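Local coordinates for protein 5'-nucleotidase SurE (Aquifex aeolicus, PDB 2WQK) that probably hydrolyses nucleoside 5'-monophosphates to the nucleoside and phosphate, using one divalent metal cation per subunit, at residues E187-Y192 with P199-A204; P2-V7 with E22-L27. All blocks are in the same frame, centred on the assembly; numbering follows the deposited sequence. Where two conformers were deposited one is given.

Contact 1: residues E187-Y192 with P199-A204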
loop_
_atom_site.group_PDB
_atom_site.type_symbol
_atom_site.label_atom_id
_atom_site.label_comp_id
_atom_site.label_asym_id
_atom_site.label_seq_id
_atom_site.Cartn_x
_atom_site.Cartn_y
_atom_site.Cartn_z
ATOM N N GLU A 187 6.331 1.311 -27.327
ATOM C CA GLU A 187 6.515 0.407 -26.203
ATOM C C GLU A 187 7.474 -0.721 -26.579
ATOM O O GLU A 187 7.301 -1.395 -27.581
ATOM C CB GLU A 187 5.150 -0.140 -25.792
ATOM C CG GLU A 187 5.146 -1.076 -24.634
ATOM C CD GLU A 187 3.731 -1.287 -24.103
ATOM O OE1 GLU A 187 3.089 -2.259 -24.508
ATOM O OE2 GLU A 187 3.239 -0.444 -23.310
ATOM N N ARG A 188 8.475 -0.933 -25.738
ATOM C CA ARG A 188 9.413 -2.038 -25.917
ATOM C C ARG A 188 9.600 -2.738 -24.575
ATOM O O ARG A 188 9.777 -2.055 -23.568
ATOM C CB ARG A 188 10.759 -1.489 -26.386
ATOM C CG ARG A 188 11.667 -2.497 -27.046
ATOM C CD ARG A 188 13.111 -1.946 -27.112
ATOM N NE ARG A 188 14.172 -2.851 -27.600
ATOM C CZ ARG A 188 14.424 -4.103 -27.199
ATOM N NH1 ARG A 188 13.677 -4.741 -26.301
ATOM N NH2 ARG A 188 15.455 -4.752 -27.742
ATOM N N VAL A 189 9.576 -4.067 -24.568
ATOM C CA VAL A 189 9.785 -4.840 -23.332
ATOM C C VAL A 189 11.198 -5.407 -23.337
ATOM O O VAL A 189 11.654 -5.990 -24.349
ATOM C CB VAL A 189 8.746 -5.978 -23.166
ATOM C CG1 VAL A 189 9.013 -6.755 -21.902
ATOM C CG2 VAL A 189 7.321 -5.396 -23.200
ATOM N N PHE A 190 11.910 -5.166 -22.244
ATOM C CA PHE A 190 13.296 -5.660 -22.058
ATOM C C PHE A 190 13.224 -6.849 -21.100
ATOM O O PHE A 190 12.498 -6.795 -20.117
ATOM C CB PHE A 190 14.180 -4.564 -21.487
ATOM C CG PHE A 190 14.458 -3.431 -22.465
ATOM C CD1 PHE A 190 15.654 -3.383 -23.160
ATOM C CD2 PHE A 190 13.517 -2.435 -22.700
ATOM C CE1 PHE A 190 15.909 -2.357 -24.070
ATOM C CE2 PHE A 190 13.759 -1.403 -23.611
ATOM C CZ PHE A 190 14.967 -1.361 -24.293
ATOM N N LYS A 191 13.961 -7.917 -21.396
ATOM C CA LYS A 191 13.997 -9.118 -20.587
ATOM C C LYS A 191 15.328 -9.175 -19.829
ATOM O O LYS A 191 16.412 -8.900 -20.401
ATOM C CB LYS A 191 13.894 -10.386 -21.459
ATOM C CG LYS A 191 13.752 -11.665 -20.668
ATOM C CD LYS A 191 13.503 -12.865 -21.568
ATOM C CE LYS A 191 13.383 -14.148 -20.778
ATOM N NZ LYS A 191 13.263 -15.336 -21.719
ATOM N N TYR A 192 15.220 -9.599 -18.580
ATOM C CA TYR A 192 16.352 -9.805 -17.681
ATOM C C TYR A 192 16.229 -11.164 -17.030
ATOM O O TYR A 192 15.131 -11.765 -17.035
ATOM C CB TYR A 192 16.348 -8.740 -16.602
ATOM C CG TYR A 192 16.512 -7.321 -17.092
ATOM C CD1 TYR A 192 17.749 -6.712 -17.137
ATOM C CD2 TYR A 192 15.411 -6.571 -17.461
ATOM C CE1 TYR A 192 17.875 -5.385 -17.548
ATOM C CE2 TYR A 192 15.536 -5.263 -17.882
ATOM C CZ TYR A 192 16.773 -4.670 -17.911
ATOM O OH TYR A 192 16.884 -3.367 -18.306
ATOM N N PRO A 199 13.005 -15.241 -15.078
ATOM C CA PRO A 199 12.871 -14.044 -15.901
ATOM C C PRO A 199 12.114 -12.906 -15.262
ATOM O O PRO A 199 11.169 -13.106 -14.481
ATOM C CB PRO A 199 12.137 -14.540 -17.153
ATOM C CG PRO A 199 11.304 -15.667 -16.654
ATOM C CD PRO A 199 12.092 -16.318 -15.537
ATOM N N PHE A 200 12.510 -11.701 -15.644
ATOM C CA PHE A 200 11.708 -10.516 -15.315
ATOM C C PHE A 200 11.833 -9.505 -16.446
ATOM O O PHE A 200 12.702 -9.628 -17.321
ATOM C CB PHE A 200 12.030 -9.928 -13.940
ATOM C CG PHE A 200 13.411 -9.315 -13.810
ATOM C CD1 PHE A 200 13.565 -7.936 -13.817
ATOM C CD2 PHE A 200 14.544 -10.087 -13.590
ATOM C CE1 PHE A 200 14.819 -7.344 -13.662
ATOM C CE2 PHE A 200 15.806 -9.484 -13.422
ATOM C CZ PHE A 200 15.928 -8.126 -13.431
ATOM N N TYR A 201 10.919 -8.544 -16.467
ATOM C CA TYR A 201 10.689 -7.744 -17.662
ATOM C C TYR A 201 10.582 -6.285 -17.276
ATOM O O TYR A 201 10.161 -5.970 -16.172
ATOM C CB TYR A 201 9.394 -8.191 -18.380
ATOM C CG TYR A 201 9.485 -9.638 -18.791
ATOM C CD1 TYR A 201 10.051 -9.992 -20.023
ATOM C CD2 TYR A 201 9.093 -10.654 -17.919
ATOM C CE1 TYR A 201 10.205 -11.316 -20.381
ATOM C CE2 TYR A 201 9.226 -12.009 -18.283
ATOM C CZ TYR A 201 9.800 -12.313 -19.508
ATOM O OH TYR A 201 9.909 -13.662 -19.866
ATOM N N TRP A 202 10.938 -5.402 -18.181
ATOM C CA TRP A 202 10.768 -3.977 -17.939
ATOM C C TRP A 202 10.101 -3.405 -19.193
ATOM O O TRP A 202 10.643 -3.505 -20.280
ATOM C CB TRP A 202 12.130 -3.300 -17.686
ATOM C CG TRP A 202 12.020 -1.988 -16.947
ATOM C CD1 TRP A 202 11.157 -0.971 -17.204
ATOM C CD2 TRP A 202 12.800 -1.590 -15.829
ATOM N NE1 TRP A 202 11.336 0.049 -16.301
ATOM C CE2 TRP A 202 12.358 -0.293 -15.448
ATOM C CE3 TRP A 202 13.831 -2.181 -15.116
ATOM C CZ2 TRP A 202 12.909 0.407 -14.347
ATOM C CZ3 TRP A 202 14.399 -1.465 -14.048
ATOM C CH2 TRP A 202 13.922 -0.201 -13.670
ATOM N N ILE A 203 8.909 -2.847 -19.014
ATOM C CA ILE A 203 8.182 -2.188 -20.084
ATOM C C ILE A 203 8.719 -0.767 -20.225
ATOM O O ILE A 203 8.620 0.056 -19.284
ATOM C CB ILE A 203 6.668 -2.140 -19.819
ATOM C CG1 ILE A 203 6.123 -3.540 -19.486
ATOM C CG2 ILE A 203 5.963 -1.537 -21.017
ATOM C CD1 ILE A 203 4.619 -3.554 -19.083
ATOM N N ALA A 204 9.346 -0.507 -21.366
ATOM C CA ALA A 204 9.955 0.800 -21.623
ATOM C C ALA A 204 9.136 1.615 -22.602
ATOM O O ALA A 204 8.584 1.061 -23.564
ATOM C CB ALA A 204 11.379 0.648 -22.162
HETATM O O HOH W 1 10.631 -14.465 -22.538
#
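Arg188, Phe190 and Tyr192 pair with Ala204, Trp202 and Phe200 as the hydrogen-bonded pairs of an antiparallel two-strand arrangement, joined by six backbone bonds, the shortest from Ala204 N to Arg188 O at 2.7 Å. On the face shared by these residues, Tyr192 CB sits over the Phe200 ring, 3.4 Å from its centroid, a CH-pi contact. The two ring planes are only 16° from parallel, but the rings are displaced so that little of one lies over the other. Phe200 reaches under Tyr192 because chi1, 67°, sets its CG between the backbone N and the carbonyl carbon. Further along, Phe190 turns its edge to Ala204, CE2 to CB 3.5 Å, while Arg188 NH1 lies over the centre of the Phe190 ring.

This is the beta hairpin of strands 186-193 and 199-206, which is built into the tetramer: Phe200 and Tyr201 pair with a strand of the second subunit, and Tyr192, Phe200 and Trp202 meet rings of the third edge-to-face.

On the other face the extended Lys191 chain runs alongside Tyr201, Lys191 CG to Tyr201 CE1 3.6 Å. One water joins Lys191 NZ to Tyr201 OH, 2.9 Å from each. Val189 CG1 touches Tyr201 CB at 3.8 Å.

Contact 2: residues P2-V7 with E22-L27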
loop_
_atom_site.group_PDB
_atom_site.type_symbol
_atom_site.label_atom_id
_atom_site.label_comp_id
_atom_site.label_asym_id
_atom_site.label_seq_id
_atom_site.Cartn_x
_atom_site.Cartn_y
_atom_site.Cartn_z
ATOM N N PRO A 2 -18.058 34.275 -6.910
ATOM C CA PRO A 2 -18.086 32.831 -7.201
ATOM C C PRO A 2 -17.331 32.045 -6.144
ATOM O O PRO A 2 -16.534 32.624 -5.399
ATOM C CB PRO A 2 -17.350 32.733 -8.541
ATOM C CG PRO A 2 -17.442 34.036 -9.124
ATOM C CD PRO A 2 -17.511 35.015 -8.053
ATOM N N THR A 3 -17.559 30.721 -6.123
ATOM C CA THR A 3 -16.910 29.837 -5.180
ATOM C C THR A 3 -16.401 28.629 -5.953
ATOM O O THR A 3 -17.134 28.101 -6.829
ATOM C CB THR A 3 -17.880 29.397 -4.043
ATOM O OG1 THR A 3 -18.350 30.556 -3.328
ATOM C CG2 THR A 3 -17.247 28.385 -3.077
ATOM N N PHE A 4 -15.158 28.245 -5.645
ATOM C CA PHE A 4 -14.534 27.079 -6.289
ATOM C C PHE A 4 -14.193 26.051 -5.232
ATOM O O PHE A 4 -13.650 26.380 -4.191
ATOM C CB PHE A 4 -13.247 27.478 -7.003
ATOM C CG PHE A 4 -13.369 28.772 -7.755
ATOM C CD1 PHE A 4 -14.246 28.885 -8.800
ATOM C CD2 PHE A 4 -12.625 29.895 -7.387
ATOM C CE1 PHE A 4 -14.391 30.066 -9.486
ATOM C CE2 PHE A 4 -12.778 31.072 -8.094
ATOM C CZ PHE A 4 -13.654 31.150 -9.121
ATOM N N LEU A 5 -14.481 24.770 -5.538
ATOM C CA LEU A 5 -14.038 23.658 -4.710
ATOM C C LEU A 5 -12.799 23.098 -5.435
ATOM O O LEU A 5 -12.917 22.616 -6.562
ATOM C CB LEU A 5 -15.130 22.590 -4.609
ATOM C CG LEU A 5 -14.750 21.326 -3.826
ATOM C CD1 LEU A 5 -14.268 21.671 -2.460
ATOM C CD2 LEU A 5 -15.934 20.331 -3.775
ATOM N N LEU A 6 -11.646 23.198 -4.784
ATOM C CA LEU A 6 -10.358 22.850 -5.368
ATOM C C LEU A 6 -9.796 21.653 -4.640
ATOM O O LEU A 6 -9.643 21.650 -3.406
ATOM C CB LEU A 6 -9.398 24.047 -5.221
ATOM C CG LEU A 6 -7.943 23.842 -5.663
ATOM C CD1 LEU A 6 -7.837 23.369 -7.113
ATOM C CD2 LEU A 6 -7.099 25.102 -5.445
ATOM N N VAL A 7 -9.469 20.618 -5.421
ATOM C CA VAL A 7 -8.933 19.369 -4.898
ATOM C C VAL A 7 -7.673 19.045 -5.692
ATOM O O VAL A 7 -7.362 19.688 -6.699
ATOM C CB VAL A 7 -9.962 18.210 -5.026
ATOM C CG1 VAL A 7 -11.289 18.634 -4.389
ATOM C CG2 VAL A 7 -10.144 17.773 -6.493
ATOM N N GLU A 22 -3.755 30.225 -4.751
ATOM C CA GLU A 22 -3.361 31.651 -4.624
ATOM C C GLU A 22 -3.849 32.507 -5.794
ATOM O O GLU A 22 -4.393 33.629 -5.606
ATOM C CB GLU A 22 -1.846 31.711 -4.399
ATOM C CG GLU A 22 -1.423 31.143 -3.034
ATOM C CD GLU A 22 -2.113 31.784 -1.797
ATOM O OE1 GLU A 22 -2.363 32.998 -1.781
ATOM O OE2 GLU A 22 -2.412 31.045 -0.811
ATOM N N ALA A 23 -3.618 32.025 -7.009
ATOM C CA ALA A 23 -4.050 32.728 -8.212
ATOM C C ALA A 23 -5.555 32.910 -8.327
ATOM O O ALA A 23 -6.042 33.960 -8.784
ATOM C CB ALA A 23 -3.456 32.066 -9.475
ATOM N N LEU A 24 -6.298 31.889 -7.901
ATOM C CA LEU A 24 -7.754 31.928 -8.021
ATOM C C LEU A 24 -8.461 32.905 -7.093
ATOM O O LEU A 24 -9.616 33.245 -7.327
ATOM C CB LEU A 24 -8.353 30.547 -7.750
ATOM C CG LEU A 24 -8.168 29.515 -8.862
ATOM C CD1 LEU A 24 -8.523 28.172 -8.263
ATOM C CD2 LEU A 24 -9.067 29.882 -10.046
ATOM N N LYS A 25 -7.759 33.306 -6.031
ATOM C CA LYS A 25 -8.404 34.216 -5.070
ATOM C C LYS A 25 -8.979 35.481 -5.717
ATOM O O LYS A 25 -9.925 36.058 -5.182
ATOM C CB LYS A 25 -7.426 34.596 -3.949
ATOM C CG LYS A 25 -7.010 33.467 -3.066
ATOM C CD LYS A 25 -5.855 33.925 -2.128
ATOM C CE LYS A 25 -5.610 32.967 -0.980
ATOM N NZ LYS A 25 -4.588 33.495 0.019
ATOM N N SER A 26 -8.357 35.958 -6.794
ATOM C CA SER A 26 -8.855 37.170 -7.450
ATOM C C SER A 26 -10.171 36.967 -8.190
ATOM O O SER A 26 -10.836 37.938 -8.576
ATOM C CB SER A 26 -7.821 37.776 -8.386
ATOM O OG SER A 26 -7.544 36.866 -9.422
ATOM N N LEU A 27 -10.567 35.704 -8.399
ATOM C CA LEU A 27 -11.859 35.434 -9.071
ATOM C C LEU A 27 -13.017 35.065 -8.132
ATOM O O LEU A 27 -14.181 35.068 -8.534
ATOM C CB LEU A 27 -11.728 34.301 -10.104
ATOM C CG LEU A 27 -10.707 34.583 -11.171
ATOM C CD1 LEU A 27 -10.689 33.376 -12.184
ATOM C CD2 LEU A 27 -10.929 35.873 -11.934
#
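Phe4 and Leu27 make the closest apolar contact between strand 3-7 and segment 22-27: Leu27 CB comes up to the edge of the Phe4 ring, 3.8 Å from CZ, and the two side chains cross at a slant. Chi1 of Phe4, -42°, keeps CG beside the backbone N and opposite the carbonyl carbon, which carries the ring over to the residues that follow helix 15-24. Leu24 adds its CB, 4.3 Å from Phe4 CD2, and its CD1 lies 4.4 Å from Leu6 CD2, a looser touch. Leu90 of strand 88-94 packs on Phe4, Leu6 and Leu24 alike. Replacing the Phe4 ring with the methyl of an alanine is likely to take away what Leu27 CB and Leu24 pack against and to open a gap between the two segments.

Carbonyl oxygens meet carbon here too. Leu24 O lies at the edge of the Phe4 ring, 3.9 Å from CE2, and also accepts the backbone N-H of Leu27, N to O 2.8 Å. Leu27 O stands 3.4 Å from Pro2 CD.

The one salt bridge stays within 22-27, Lys25 NZ to Glu22 OE1 at 2.9 Å.

Strand 3-7, helix 15-24 and strand 29-35 form a beta-alpha-beta unit, and Val30 of that last strand touches both Leu6 and Leu24. With no hydrogen bond passing between 2-7 and 22-27, the two segments are probably held together by apolar packing, buried round Phe4, Leu6 and Leu24 and more open toward Leu27 and Pro2.

How the contacts relate
From the N terminus, contact 2 comes first: it closes the loop between strand 3-7 and segment 22-27, on an inner strand of the mixed sheet, between 29-35 and 88-94. The chain then lays down most of that sheet as far as strand 174-177, leaves it for the hairpin that contact 1 closes, and returns for helix 217-222 and strand 225-232, which slots in between strands 158-165 and 174-177. The two loops follow in series, neither nested nor crossed. The centres of contact 1 and contact 2 are about 44 Å apart, on opposite sides of the chain's centre. Contact 2 ties a helix to the central sheet within one subunit, whereas contact 1 shapes an arm embraced by other subunits.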